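Side-chain contacts in binding component of ABC transporter (Wolinella succinogenes, PDB 3K4U), which binds lysine and, as a solute-binding protein of family 3, probably passes its solute to an ABC transporter: residues A39-V44 and L203-H208; P58-E63 and L80-V85; S94-K99 and V168-Q173; E127-R132 and S185-P190. All coordinates share one frame; numbering follows the deposited sequence.

Contact 1: residues A39-V44 and L203-H208; sequences AKAMGV and LNWLNH
Met-42 lies against the six-membered ring of Trp-205. The residue is a selenomethionine in this crystal. Its SE stands 4.7 Å from the centroid of the Trp-205 six-membered ring, 20° off the ring normal, so the selenium sits over the face without close contact. This is a Met-aromatic contact. The carbons come closer: Met-42 CG reaches Trp-205 CH2 obliquely at 3.4 Å. Beyond CG the chain is extended, and Met-42 CE ends 3.7 Å from Trp-205 CZ3. The same Met-42 CE is 4.5 Å from Leu-206 CD1, a loose touch. Ala-41 meets the ring in another way. Its CB lies at the ring edge, near the plane, 4.0 Å from Trp-205 CH2. Trp-205 carries its CG opposite the backbone N (chi1 -168°), which sends the benzene end of the indole toward Ala-41 and Met-42. The indole NE1 is hydrogen-bonded to Gln-76 O of the second subunit. A leucine in place of Trp-205 would remove the ring under SE and is likely to leave Gln-76 O of that subunit without its N-H partner. Just after Met-42 the chain turns at Gly-43 in a Schellman motif. The contact thus joins the C-terminal end of helix 30-41 to helix 200-216, with Leu-7 of strand 6-11 also touching Met-42 and Phe-209 of helix 200-216 meeting the Trp-205 ring almost in parallel.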
loop_
_atom_site.group_PDB
_atom_site.type_symbol
_atom_site.label_atom_id
_atom_site.label_comp_id
_atom_site.label_asym_id
_atom_site.label_seq_id
_atom_site.Cartn_x
_atom_site.Cartn_y
_atom_site.Cartn_z
ATOM N N ALA E 39 -28.275 -7.915 19.669
ATOM C CA ALA E 39 -28.836 -8.127 21.016
ATOM C C ALA E 39 -28.105 -9.211 21.801
ATOM O O ALA E 39 -27.848 -9.043 22.999
ATOM C CB ALA E 39 -30.305 -8.383 20.961
ATOM N N LYS E 40 -27.760 -10.307 21.126
ATOM C CA LYS E 40 -26.907 -11.379 21.695
ATOM C C LYS E 40 -25.578 -10.818 22.217
ATOM O O LYS E 40 -25.239 -10.991 23.387
ATOM C CB LYS E 40 -26.633 -12.453 20.639
ATOM C CG LYS E 40 -26.961 -13.879 21.012
ATOM C CD LYS E 40 -25.697 -14.680 21.307
ATOM C CE LYS E 40 -25.504 -14.954 22.828
ATOM N NZ LYS E 40 -26.243 -16.196 23.322
ATOM N N ALA E 41 -24.842 -10.126 21.353
ATOM C CA ALA E 41 -23.578 -9.490 21.726
ATOM C C ALA E 41 -23.656 -8.603 22.985
ATOM O O ALA E 41 -22.719 -8.574 23.793
ATOM C CB ALA E 41 -23.024 -8.708 20.536
HETATM N N MSE E 42 -24.763 -7.887 23.148
HETATM C CA MSE E 42 -25.004 -7.114 24.376
HETATM C C MSE E 42 -25.570 -7.947 25.535
HETATM O O MSE E 42 -25.768 -7.394 26.623
HETATM C CB MSE E 42 -25.983 -5.953 24.162
HETATM C CG MSE E 42 -25.840 -5.164 22.894
HETATM SE SE MSE E 42 -27.110 -3.682 22.980
HETATM C CE MSE E 42 -27.195 -3.155 21.128
ATOM N N GLY E 43 -25.858 -9.237 25.308
ATOM C CA GLY E 43 -26.319 -10.134 26.393
ATOM C C GLY E 43 -27.710 -9.747 26.893
ATOM O O GLY E 43 -27.934 -9.569 28.070
ATOM N N VAL E 44 -28.645 -9.599 25.965
ATOM C CA VAL E 44 -29.853 -8.863 26.230
ATOM C C VAL E 44 -30.894 -9.434 25.278
ATOM O O VAL E 44 -30.557 -10.271 24.413
ATOM C CB VAL E 44 -29.557 -7.337 26.066
ATOM C CG1 VAL E 44 -30.117 -6.716 24.747
ATOM C CG2 VAL E 44 -29.943 -6.545 27.354
ATOM N N LEU E 203 -22.793 4.748 20.605
ATOM C CA LEU E 203 -22.013 4.921 19.348
ATOM C C LEU E 203 -20.680 4.202 19.344
ATOM O O LEU E 203 -20.395 3.432 18.421
ATOM C CB LEU E 203 -21.694 6.378 19.129
ATOM C CG LEU E 203 -22.617 7.158 18.237
ATOM C CD1 LEU E 203 -22.141 8.584 18.224
ATOM C CD2 LEU E 203 -22.460 6.490 16.926
ATOM N N ASN E 204 -19.851 4.428 20.361
ATOM C CA ASN E 204 -18.614 3.672 20.436
ATOM C C ASN E 204 -18.934 2.220 20.283
ATOM O O ASN E 204 -18.346 1.561 19.445
ATOM C CB ASN E 204 -17.888 3.878 21.760
ATOM C CG ASN E 204 -16.467 3.411 21.701
ATOM O OD1 ASN E 204 -16.032 2.529 22.450
ATOM N ND2 ASN E 204 -15.721 3.999 20.792
ATOM N N TRP E 205 -19.901 1.717 21.062
ATOM C CA TRP E 205 -20.214 0.275 21.079
ATOM C C TRP E 205 -20.680 -0.203 19.733
ATOM O O TRP E 205 -20.208 -1.224 19.228
ATOM C CB TRP E 205 -21.253 -0.081 22.131
ATOM C CG TRP E 205 -21.330 -1.567 22.330
ATOM C CD1 TRP E 205 -20.624 -2.284 23.221
ATOM C CD2 TRP E 205 -22.137 -2.496 21.603
ATOM N NE1 TRP E 205 -20.914 -3.622 23.074
ATOM C CE2 TRP E 205 -21.867 -3.762 22.103
ATOM C CE3 TRP E 205 -23.070 -2.369 20.566
ATOM C CZ2 TRP E 205 -22.471 -4.914 21.602
ATOM C CZ3 TRP E 205 -23.704 -3.512 20.075
ATOM C CH2 TRP E 205 -23.385 -4.773 20.585
ATOM N N LEU E 206 -21.601 0.528 19.134
ATOM C CA LEU E 206 -22.114 0.112 17.844
ATOM C C LEU E 206 -21.051 0.068 16.757
ATOM O O LEU E 206 -20.954 -0.918 16.029
ATOM C CB LEU E 206 -23.231 1.026 17.395
ATOM C CG LEU E 206 -24.625 0.895 17.979
ATOM C CD1 LEU E 206 -24.673 -0.378 18.733
ATOM C CD2 LEU E 206 -24.835 2.049 18.853
ATOM N N ASN E 207 -20.255 1.139 16.652
ATOM C CA ASN E 207 -19.195 1.242 15.639
ATOM C C ASN E 207 -18.240 0.060 15.746
ATOM O O ASN E 207 -17.858 -0.540 14.737
ATOM C CB ASN E 207 -18.448 2.545 15.822
ATOM C CG ASN E 207 -19.174 3.739 15.206
ATOM O OD1 ASN E 207 -20.003 3.591 14.312
ATOM N ND2 ASN E 207 -18.859 4.928 15.682
ATOM N N HIS E 208 -17.900 -0.331 16.970
ATOM C CA HIS E 208 -17.025 -1.477 17.110
ATOM C C HIS E 208 -17.726 -2.827 16.845
ATOM O O HIS E 208 -17.076 -3.775 16.402
ATOM C CB HIS E 208 -16.358 -1.488 18.474
ATOM C CG HIS E 208 -15.233 -0.526 18.592
ATOM N ND1 HIS E 208 -15.259 0.535 19.468
ATOM C CD2 HIS E 208 -14.046 -0.453 17.934
ATOM C CE1 HIS E 208 -14.125 1.212 19.352
ATOM N NE2 HIS E 208 -13.375 0.635 18.427
#

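Contact 2: residues P58-E63 and L80-V85; sequences PGLVTE and LRVNFV
The last turn of helix 56-61 packs on the chain leading into strand 83-84, through Leu-60 and Val-61 on one side and Val-82 on the other. Leu-60 CD2 touches Val-82 CG1 at 3.4 Å. The same methyl is 4.1 Å from Val-82 CB, so one branch of the leucine makes most of the touch. Leu-60 has CG turned away from its backbone N (chi1 -176°), and this carries the isobutyl group out from the helix toward Val-82. The two side chains cross at a slant. Val-82 answers with CG1, the methyl set opposite its carbonyl carbon (chi1 -71°). Val-61 adds a more distant touch, its CG2 4.3 Å from the same Val-82 CG1. The fold here is that of a periplasmic binding protein, with lysine bound in its pocket. The side chain of Val-82 is about 11 Å from that lysine. Strand 83-84 runs antiparallel to strand 189-195, and Ala-194 of the latter touches both Leu-60 and Val-82. Leu-60 and Val-82 are buried, whereas Val-61 and Arg-81 are exposed. Val-61 CG2 lies 4.4 Å from Arg-81 O, a loose approach on the exposed side. Past the helix the chain turns at Glu-63 in a Schellman motif. On the strand, Asn-83 ND2 is hydrogen-bonded to Asp-201 OD1 of the third subunit.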
loop_
_atom_site.group_PDB
_atom_site.type_symbol
_atom_site.label_atom_id
_atom_site.label_comp_id
_atom_site.label_asym_id
_atom_site.label_seq_id
_atom_site.Cartn_x
_atom_site.Cartn_y
_atom_site.Cartn_z
ATOM N N PRO E 58 -39.196 10.160 15.616
ATOM C CA PRO E 58 -39.767 10.703 16.823
ATOM C C PRO E 58 -39.942 9.635 17.905
ATOM O O PRO E 58 -39.850 9.946 19.085
ATOM C CB PRO E 58 -41.129 11.218 16.358
ATOM C CG PRO E 58 -41.039 11.341 14.919
ATOM C CD PRO E 58 -40.151 10.233 14.504
ATOM N N GLY E 59 -40.195 8.397 17.505
ATOM C CA GLY E 59 -40.212 7.300 18.426
ATOM C C GLY E 59 -38.871 7.104 19.095
ATOM O O GLY E 59 -38.796 6.746 20.275
ATOM N N LEU E 60 -37.799 7.302 18.341
ATOM C CA LEU E 60 -36.463 7.219 18.895
ATOM C C LEU E 60 -36.215 8.376 19.849
ATOM O O LEU E 60 -35.671 8.180 20.939
ATOM C CB LEU E 60 -35.431 7.219 17.774
ATOM C CG LEU E 60 -33.947 7.051 18.122
ATOM C CD1 LEU E 60 -33.672 5.735 18.820
ATOM C CD2 LEU E 60 -33.242 7.098 16.818
ATOM N N VAL E 61 -36.597 9.581 19.454
ATOM C CA VAL E 61 -36.354 10.728 20.319
ATOM C C VAL E 61 -37.181 10.610 21.598
ATOM O O VAL E 61 -36.732 10.966 22.674
ATOM C CB VAL E 61 -36.672 12.039 19.607
ATOM C CG1 VAL E 61 -36.359 13.219 20.502
ATOM C CG2 VAL E 61 -35.858 12.147 18.373
ATOM N N THR E 62 -38.391 10.088 21.445
ATOM C CA THR E 62 -39.397 9.942 22.495
ATOM C C THR E 62 -39.127 8.753 23.418
ATOM O O THR E 62 -39.765 8.589 24.433
ATOM C CB THR E 62 -40.773 9.874 21.819
ATOM O OG1 THR E 62 -41.244 11.210 21.641
ATOM C CG2 THR E 62 -41.782 9.103 22.617
ATOM N N GLU E 63 -38.135 7.954 23.067
ATOM C CA GLU E 63 -37.695 6.812 23.868
ATOM C C GLU E 63 -38.633 5.595 23.816
ATOM O O GLU E 63 -38.476 4.646 24.595
ATOM C CB GLU E 63 -37.303 7.212 25.305
ATOM C CG GLU E 63 -35.875 7.778 25.425
ATOM C CD GLU E 63 -35.567 8.430 26.794
ATOM O OE1 GLU E 63 -34.482 8.146 27.361
ATOM O OE2 GLU E 63 -36.392 9.237 27.302
ATOM N N LEU E 80 -29.389 15.869 11.792
ATOM C CA LEU E 80 -29.619 16.981 12.696
ATOM C C LEU E 80 -30.401 16.571 13.961
ATOM O O LEU E 80 -30.289 17.221 15.015
ATOM C CB LEU E 80 -30.344 18.106 11.947
ATOM C CG LEU E 80 -29.464 19.087 11.136
ATOM C CD1 LEU E 80 -30.327 20.051 10.300
ATOM C CD2 LEU E 80 -28.469 19.902 11.997
ATOM N N ARG E 81 -31.166 15.481 13.861
ATOM C CA ARG E 81 -32.166 15.137 14.868
ATOM C C ARG E 81 -31.840 13.885 15.666
ATOM O O ARG E 81 -32.094 13.846 16.883
ATOM C CB ARG E 81 -33.554 15.045 14.247
ATOM C CG ARG E 81 -33.983 16.327 13.570
ATOM C CD ARG E 81 -35.481 16.392 13.352
ATOM N NE ARG E 81 -35.944 15.556 12.246
ATOM C CZ ARG E 81 -37.051 14.806 12.275
ATOM N NH1 ARG E 81 -37.814 14.752 13.368
ATOM N NH2 ARG E 81 -37.380 14.086 11.200
ATOM N N VAL E 82 -31.286 12.880 14.980
ATOM C CA VAL E 82 -30.658 11.725 15.617
ATOM C C VAL E 82 -29.182 11.618 15.213
ATOM O O VAL E 82 -28.769 12.330 14.285
ATOM C CB VAL E 82 -31.407 10.408 15.259
ATOM C CG1 VAL E 82 -32.758 10.370 15.958
ATOM C CG2 VAL E 82 -31.579 10.212 13.754
ATOM N N ASN E 83 -28.406 10.732 15.867
ATOM C CA ASN E 83 -27.018 10.437 15.487
ATOM C C ASN E 83 -27.005 9.124 14.743
ATOM O O ASN E 83 -27.822 8.229 15.029
ATOM C CB ASN E 83 -26.092 10.215 16.674
ATOM C CG ASN E 83 -25.719 11.475 17.405
ATOM O OD1 ASN E 83 -25.660 12.569 16.845
ATOM N ND2 ASN E 83 -25.426 11.323 18.672
ATOM N N PHE E 84 -26.056 8.990 13.812
ATOM C CA PHE E 84 -25.921 7.787 13.043
ATOM C C PHE E 84 -24.628 7.063 13.314
ATOM O O PHE E 84 -23.644 7.669 13.697
ATOM C CB PHE E 84 -25.950 8.125 11.597
ATOM C CG PHE E 84 -27.310 8.300 11.055
ATOM C CD1 PHE E 84 -28.067 7.186 10.730
ATOM C CD2 PHE E 84 -27.827 9.554 10.835
ATOM C CE1 PHE E 84 -29.306 7.323 10.212
ATOM C CE2 PHE E 84 -29.081 9.691 10.301
ATOM C CZ PHE E 84 -29.823 8.571 10.006
ATOM N N VAL E 85 -24.664 5.751 13.137
ATOM C CA VAL E 85 -23.534 4.881 13.292
ATOM C C VAL E 85 -22.854 4.743 11.925
ATOM O O VAL E 85 -23.525 4.845 10.913
ATOM C CB VAL E 85 -24.038 3.517 13.798
ATOM C CG1 VAL E 85 -23.056 2.406 13.511
ATOM C CG2 VAL E 85 -24.277 3.602 15.282
#

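Contact 3: residues S94-K99 and V168-Q173; sequences SLLVKK and VAFMAQ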
loop_
_atom_site.group_PDB
_atom_site.type_symbol
_atom_site.label_atom_id
_atom_site.label_comp_id
_atom_site.label_asym_id
_atom_site.label_seq_id
_atom_site.Cartn_x
_atom_site.Cartn_y
_atom_site.Cartn_z
ATOM N N SER E 94 -32.794 3.025 -7.929
ATOM C CA SER E 94 -32.888 2.393 -9.221
ATOM C C SER E 94 -34.303 2.546 -9.723
ATOM O O SER E 94 -35.147 3.143 -9.058
ATOM C CB SER E 94 -32.581 0.915 -9.097
ATOM O OG SER E 94 -31.275 0.625 -9.524
ATOM N N LEU E 95 -34.550 2.019 -10.917
ATOM C CA LEU E 95 -35.843 2.121 -11.564
ATOM C C LEU E 95 -36.414 0.742 -11.940
ATOM O O LEU E 95 -35.696 -0.137 -12.444
ATOM C CB LEU E 95 -35.751 3.046 -12.770
ATOM C CG LEU E 95 -35.112 4.429 -12.566
ATOM C CD1 LEU E 95 -35.101 5.203 -13.868
ATOM C CD2 LEU E 95 -35.809 5.250 -11.475
ATOM N N LEU E 96 -37.700 0.545 -11.655
ATOM C CA LEU E 96 -38.411 -0.583 -12.219
ATOM C C LEU E 96 -39.399 -0.026 -13.230
ATOM O O LEU E 96 -40.179 0.860 -12.885
ATOM C CB LEU E 96 -39.127 -1.384 -11.135
ATOM C CG LEU E 96 -38.333 -2.178 -10.095
ATOM C CD1 LEU E 96 -39.319 -2.970 -9.235
ATOM C CD2 LEU E 96 -37.283 -3.096 -10.723
ATOM N N VAL E 97 -39.352 -0.530 -14.471
ATOM C CA VAL E 97 -40.203 -0.029 -15.584
ATOM C C VAL E 97 -41.069 -1.141 -16.188
ATOM O O VAL E 97 -40.780 -2.325 -16.010
ATOM C CB VAL E 97 -39.339 0.680 -16.708
ATOM C CG1 VAL E 97 -38.324 1.669 -16.093
ATOM C CG2 VAL E 97 -38.605 -0.334 -17.602
ATOM N N LYS E 98 -42.130 -0.766 -16.896
ATOM C CA LYS E 98 -42.942 -1.743 -17.638
ATOM C C LYS E 98 -42.170 -2.238 -18.861
ATOM O O LYS E 98 -41.292 -1.531 -19.370
ATOM C CB LYS E 98 -44.274 -1.134 -18.085
ATOM C CG LYS E 98 -45.525 -1.977 -17.717
ATOM C CD LYS E 98 -45.715 -3.247 -18.575
ATOM C CE LYS E 98 -46.385 -4.390 -17.781
ATOM N NZ LYS E 98 -47.788 -4.082 -17.355
ATOM N N LYS E 99 -42.504 -3.442 -19.327
ATOM C CA LYS E 99 -41.838 -4.069 -20.480
ATOM C C LYS E 99 -41.619 -3.146 -21.692
ATOM O O LYS E 99 -42.434 -2.267 -21.990
ATOM C CB LYS E 99 -42.565 -5.354 -20.908
ATOM C CG LYS E 99 -42.003 -6.631 -20.267
ATOM C CD LYS E 99 -41.851 -7.766 -21.291
ATOM C CE LYS E 99 -40.926 -8.872 -20.769
ATOM N NZ LYS E 99 -39.504 -8.440 -20.616
ATOM N N VAL E 168 -34.143 -5.457 -6.775
ATOM C CA VAL E 168 -33.760 -6.826 -7.143
ATOM C C VAL E 168 -34.586 -7.896 -6.418
ATOM O O VAL E 168 -34.929 -8.894 -7.005
ATOM C CB VAL E 168 -32.216 -7.097 -7.220
ATOM C CG1 VAL E 168 -31.432 -5.974 -6.722
ATOM C CG2 VAL E 168 -31.843 -8.352 -6.513
ATOM N N ALA E 169 -34.943 -7.665 -5.162
ATOM C CA ALA E 169 -35.763 -8.626 -4.426
ATOM C C ALA E 169 -37.174 -8.664 -5.005
ATOM O O ALA E 169 -37.799 -9.721 -5.108
ATOM C CB ALA E 169 -35.790 -8.288 -2.965
ATOM N N PHE E 170 -37.665 -7.504 -5.411
ATOM C CA PHE E 170 -38.957 -7.463 -6.061
ATOM C C PHE E 170 -38.960 -8.130 -7.436
ATOM O O PHE E 170 -39.909 -8.828 -7.774
ATOM C CB PHE E 170 -39.448 -6.032 -6.155
ATOM C CG PHE E 170 -40.881 -5.910 -6.572
ATOM C CD1 PHE E 170 -41.880 -5.739 -5.621
ATOM C CD2 PHE E 170 -41.223 -5.922 -7.917
ATOM C CE1 PHE E 170 -43.196 -5.595 -5.997
ATOM C CE2 PHE E 170 -42.524 -5.788 -8.312
ATOM C CZ PHE E 170 -43.522 -5.622 -7.351
HETATM N N MSE E 171 -37.908 -7.906 -8.222
HETATM C CA MSE E 171 -37.755 -8.537 -9.526
HETATM C C MSE E 171 -37.805 -10.036 -9.418
HETATM O O MSE E 171 -38.311 -10.699 -10.308
HETATM C CB MSE E 171 -36.430 -8.142 -10.179
HETATM C CG MSE E 171 -36.441 -6.803 -10.903
HETATM SE SE MSE E 171 -37.935 -6.625 -12.159
HETATM C CE MSE E 171 -37.422 -8.007 -13.464
ATOM N N ALA E 172 -37.276 -10.570 -8.331
ATOM C CA ALA E 172 -37.230 -12.011 -8.141
ATOM C C ALA E 172 -38.605 -12.573 -7.873
ATOM O O ALA E 172 -38.990 -13.568 -8.477
ATOM C CB ALA E 172 -36.294 -12.379 -7.015
ATOM N N GLN E 173 -39.352 -11.934 -6.982
ATOM C CA GLN E 173 -40.637 -12.477 -6.576
ATOM C C GLN E 173 -41.742 -12.328 -7.619
ATOM O O GLN E 173 -42.427 -13.304 -7.913
ATOM C CB GLN E 173 -41.084 -11.937 -5.215
ATOM C CG GLN E 173 -41.426 -10.463 -5.188
ATOM C CD GLN E 173 -42.335 -10.098 -4.029
ATOM O OE1 GLN E 173 -42.428 -8.924 -3.648
ATOM N NE2 GLN E 173 -43.016 -11.105 -3.460
#
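The Phe-170 ring is the flat group of this contact, and Leu-96 comes to it at a slant. Leu-96 CD1 is 3.8 Å from Phe-170 CD2, in an oblique approach by a single methyl. The other methyl goes to Met-171, a selenomethionine here. Leu-96 CD2 lies 3.8 Å from Met-171 CG and 3.9 Å from Met-171 SE. The leucine therefore divides its two branches between two neighbouring residues of the helix. Its own CG sits opposite the carbonyl carbon (chi1 -68°), and the isobutyl group points off the strand at the helix. Met-171 is bent at both chi2 and chi3. It slides past Leu-96 in the opposite direction, and the bend holds SE beside the leucine methyl. Strand 89-98 lies between strands 159-163 and 179-182 and runs antiparallel to both. Helix 164-175 links those two strands in a beta-alpha-beta crossover, so Leu-96 projects from the strand in the middle onto the helix that passes over it. His-181 of strand 179-182 touches both Leu-96 and Met-171, and Phe-160 of strand 159-163 also touches Leu-96. The Phe-170 side chain is about 13 Å from the bound lysine. No hydrogen bond or ion pair joins the two segments, and the strand's own backbone hydrogen bonds go to its neighbours in the sheet. Strand and helix meet here through apolar carbon and selenium surfaces, so between these segments shape fit and the burial of apolar surface probably set the spacing.

Contact 4: residues E127-R132 and S185-P190; sequences EYAAKR and SLTYEP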
loop_
_atom_site.group_PDB
_atom_site.type_symbol
_atom_site.label_atom_id
_atom_site.label_comp_id
_atom_site.label_asym_id
_atom_site.label_seq_id
_atom_site.Cartn_x
_atom_site.Cartn_y
_atom_site.Cartn_z
ATOM N N GLU E 127 -38.474 9.617 -2.694
ATOM C CA GLU E 127 -39.358 10.689 -3.009
ATOM C C GLU E 127 -38.600 12.002 -3.179
ATOM O O GLU E 127 -38.892 12.754 -4.119
ATOM C CB GLU E 127 -40.418 10.825 -1.946
ATOM C CG GLU E 127 -41.674 11.443 -2.495
ATOM C CD GLU E 127 -42.103 12.614 -1.680
ATOM O OE1 GLU E 127 -42.022 12.533 -0.431
ATOM O OE2 GLU E 127 -42.551 13.602 -2.296
ATOM N N TYR E 128 -37.628 12.249 -2.290
ATOM C CA TYR E 128 -36.757 13.438 -2.342
ATOM C C TYR E 128 -35.766 13.432 -3.533
ATOM O O TYR E 128 -35.529 14.467 -4.168
ATOM C CB TYR E 128 -36.021 13.621 -1.007
ATOM C CG TYR E 128 -36.971 13.631 0.173
ATOM C CD1 TYR E 128 -37.771 14.761 0.439
ATOM C CD2 TYR E 128 -37.098 12.505 1.019
ATOM C CE1 TYR E 128 -38.681 14.769 1.507
ATOM C CE2 TYR E 128 -37.996 12.514 2.097
ATOM C CZ TYR E 128 -38.788 13.644 2.325
ATOM O OH TYR E 128 -39.673 13.664 3.388
ATOM N N ALA E 129 -35.201 12.266 -3.818
ATOM C CA ALA E 129 -34.343 12.066 -4.988
ATOM C C ALA E 129 -35.127 12.324 -6.284
ATOM O O ALA E 129 -34.747 13.194 -7.079
ATOM C CB ALA E 129 -33.729 10.670 -4.992
ATOM N N ALA E 130 -36.234 11.610 -6.484
ATOM C CA ALA E 130 -37.049 11.831 -7.670
ATOM C C ALA E 130 -37.419 13.300 -7.872
ATOM O O ALA E 130 -37.482 13.757 -9.008
ATOM C CB ALA E 130 -38.288 10.970 -7.649
ATOM N N LYS E 131 -37.648 14.043 -6.792
ATOM C CA LYS E 131 -37.994 15.458 -6.934
ATOM C C LYS E 131 -36.793 16.278 -7.425
ATOM O O LYS E 131 -36.953 17.230 -8.178
ATOM C CB LYS E 131 -38.568 16.026 -5.639
ATOM C CG LYS E 131 -39.976 15.570 -5.374
ATOM C CD LYS E 131 -40.374 15.768 -3.922
ATOM C CE LYS E 131 -41.348 16.922 -3.752
ATOM N NZ LYS E 131 -41.671 17.142 -2.326
ATOM N N ARG E 132 -35.599 15.884 -6.996
ATOM C CA ARG E 132 -34.358 16.449 -7.498
ATOM C C ARG E 132 -34.111 16.003 -8.946
ATOM O O ARG E 132 -34.034 16.834 -9.840
ATOM C CB ARG E 132 -33.185 15.988 -6.621
ATOM C CG ARG E 132 -32.801 16.896 -5.455
ATOM C CD ARG E 132 -31.657 16.272 -4.640
ATOM N NE ARG E 132 -30.733 15.510 -5.495
ATOM C CZ ARG E 132 -30.438 14.208 -5.366
ATOM N NH1 ARG E 132 -30.978 13.473 -4.387
ATOM N NH2 ARG E 132 -29.578 13.638 -6.216
ATOM N N SER E 185 -27.374 2.887 -10.531
ATOM C CA SER E 185 -27.536 3.602 -9.273
ATOM C C SER E 185 -27.578 5.095 -9.531
ATOM O O SER E 185 -26.697 5.610 -10.225
ATOM C CB SER E 185 -26.334 3.288 -8.379
ATOM O OG SER E 185 -26.256 4.188 -7.272
ATOM N N LEU E 186 -28.561 5.807 -8.980
ATOM C CA LEU E 186 -28.654 7.252 -9.263
ATOM C C LEU E 186 -28.373 8.183 -8.080
ATOM O O LEU E 186 -28.307 9.409 -8.255
ATOM C CB LEU E 186 -29.991 7.595 -9.904
ATOM C CG LEU E 186 -30.567 6.567 -10.900
ATOM C CD1 LEU E 186 -31.911 7.000 -11.427
ATOM C CD2 LEU E 186 -29.619 6.298 -12.038
ATOM N N THR E 187 -28.206 7.620 -6.884
ATOM C CA THR E 187 -27.874 8.425 -5.728
ATOM C C THR E 187 -26.723 7.781 -4.981
ATOM O O THR E 187 -26.254 6.697 -5.345
ATOM C CB THR E 187 -29.098 8.671 -4.786
ATOM O OG1 THR E 187 -29.934 7.495 -4.705
ATOM C CG2 THR E 187 -29.931 9.871 -5.256
ATOM N N TYR E 188 -26.234 8.454 -3.953
ATOM C CA TYR E 188 -25.241 7.839 -3.096
ATOM C C TYR E 188 -25.857 7.846 -1.739
ATOM O O TYR E 188 -25.991 8.920 -1.118
ATOM C CB TYR E 188 -23.920 8.606 -3.089
ATOM C CG TYR E 188 -22.935 7.952 -2.183
ATOM C CD1 TYR E 188 -22.187 6.849 -2.616
ATOM C CD2 TYR E 188 -22.771 8.394 -0.876
ATOM C CE1 TYR E 188 -21.279 6.214 -1.760
ATOM C CE2 TYR E 188 -21.892 7.766 -0.016
ATOM C CZ TYR E 188 -21.144 6.687 -0.459
ATOM O OH TYR E 188 -20.243 6.095 0.415
ATOM N N GLU E 189 -26.266 6.656 -1.287
ATOM C CA GLU E 189 -27.115 6.583 -0.099
ATOM C C GLU E 189 -26.621 5.644 0.939
ATOM O O GLU E 189 -26.976 4.485 0.945
ATOM C CB GLU E 189 -28.580 6.342 -0.450
ATOM C CG GLU E 189 -29.266 7.632 -0.905
ATOM C CD GLU E 189 -30.629 7.395 -1.500
ATOM O OE1 GLU E 189 -31.146 8.288 -2.203
ATOM O OE2 GLU E 189 -31.201 6.316 -1.252
ATOM N N PRO E 190 -25.751 6.140 1.811
ATOM C CA PRO E 190 -25.244 5.370 2.920
ATOM C C PRO E 190 -26.332 5.109 3.941
ATOM O O PRO E 190 -27.099 6.015 4.314
ATOM C CB PRO E 190 -24.190 6.288 3.525
ATOM C CG PRO E 190 -24.576 7.616 3.110
ATOM C CD PRO E 190 -25.150 7.475 1.742
#
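Thr-187 packs on Ala-129 and Arg-132 where helix 125-133 of the periplasmic binding protein fold meets the chain entering strand 189-195. The inner part is a methyl-to-methyl touch. Ala-129 CB lies 3.9 Å from Thr-187 CG2. Ala-129 is buried, and so is Glu-189, a more distant polar neighbour with OE1 4.5 Å from Ala-129 CB. The outer part is the solvent side. Arg-132 is exposed there, and its chain bends at chi3 (34°) on its way across the threonine. The guanidinium presents its edge, so that Thr-187 CG2 sits near its plane, 3.9 Å from Arg-132 NH1. The methyl thus fills the angle between the alanine and the arginine. No hydrogen bond crosses between the segments. Arg-132 NH1 and Glu-189 OE1 stay 5.6 Å apart, too far for a salt bridge, though the opposite charges may still attract weakly. Elsewhere on the helix, NZ of exposed Lys-131 reaches OE2 of buried Glu-127 in a long ion pair of 3.6 Å. The hydroxyl of Thr-187 is held by strand 89-98: Gln-93 N is hydrogen-bonded to OG1. Gln-93 NE2 makes a weak bond to Glu-189 OE2. The Glu-189 side chain is about 5 Å from the bound lysine, and Ser-125 of the same helix lines the lysine pocket. One end of the contact, at Glu-189, thus lies beside the ligand site. Thr-187 has OG1 between its backbone N and carbonyl carbon (chi1 38°). This puts CG2 opposite the carbonyl carbon. Thr-187 OG1 also gives a weak bond of 2.9 Å to Glu-189 OE1.

In the fold
Contacts 1 and 3 are buried and lie on opposite sides of the chain's centre, their own centres about 35 Å apart. Contacts 2 and 4 are partly buried, each with an exposed arginine at its margin. Contacts 1 and 2 touch, where helix 200-216 packs on Val-85. Contacts 3 and 4 touch through Leu-95 and Leu-186. Contacts 2, 3 and 4 all reach the same mixed sheet, through strands 83-84, 89-98 and 189-195. Chemistry follows place. Contact 1 sets selenium over an aromatic face beside a neighbouring subunit. Contacts 2 and 3 are aliphatic or apolar packing. Contact 4, nearest the bound lysine, mixes methyl packing with charged and hydroxyl groups.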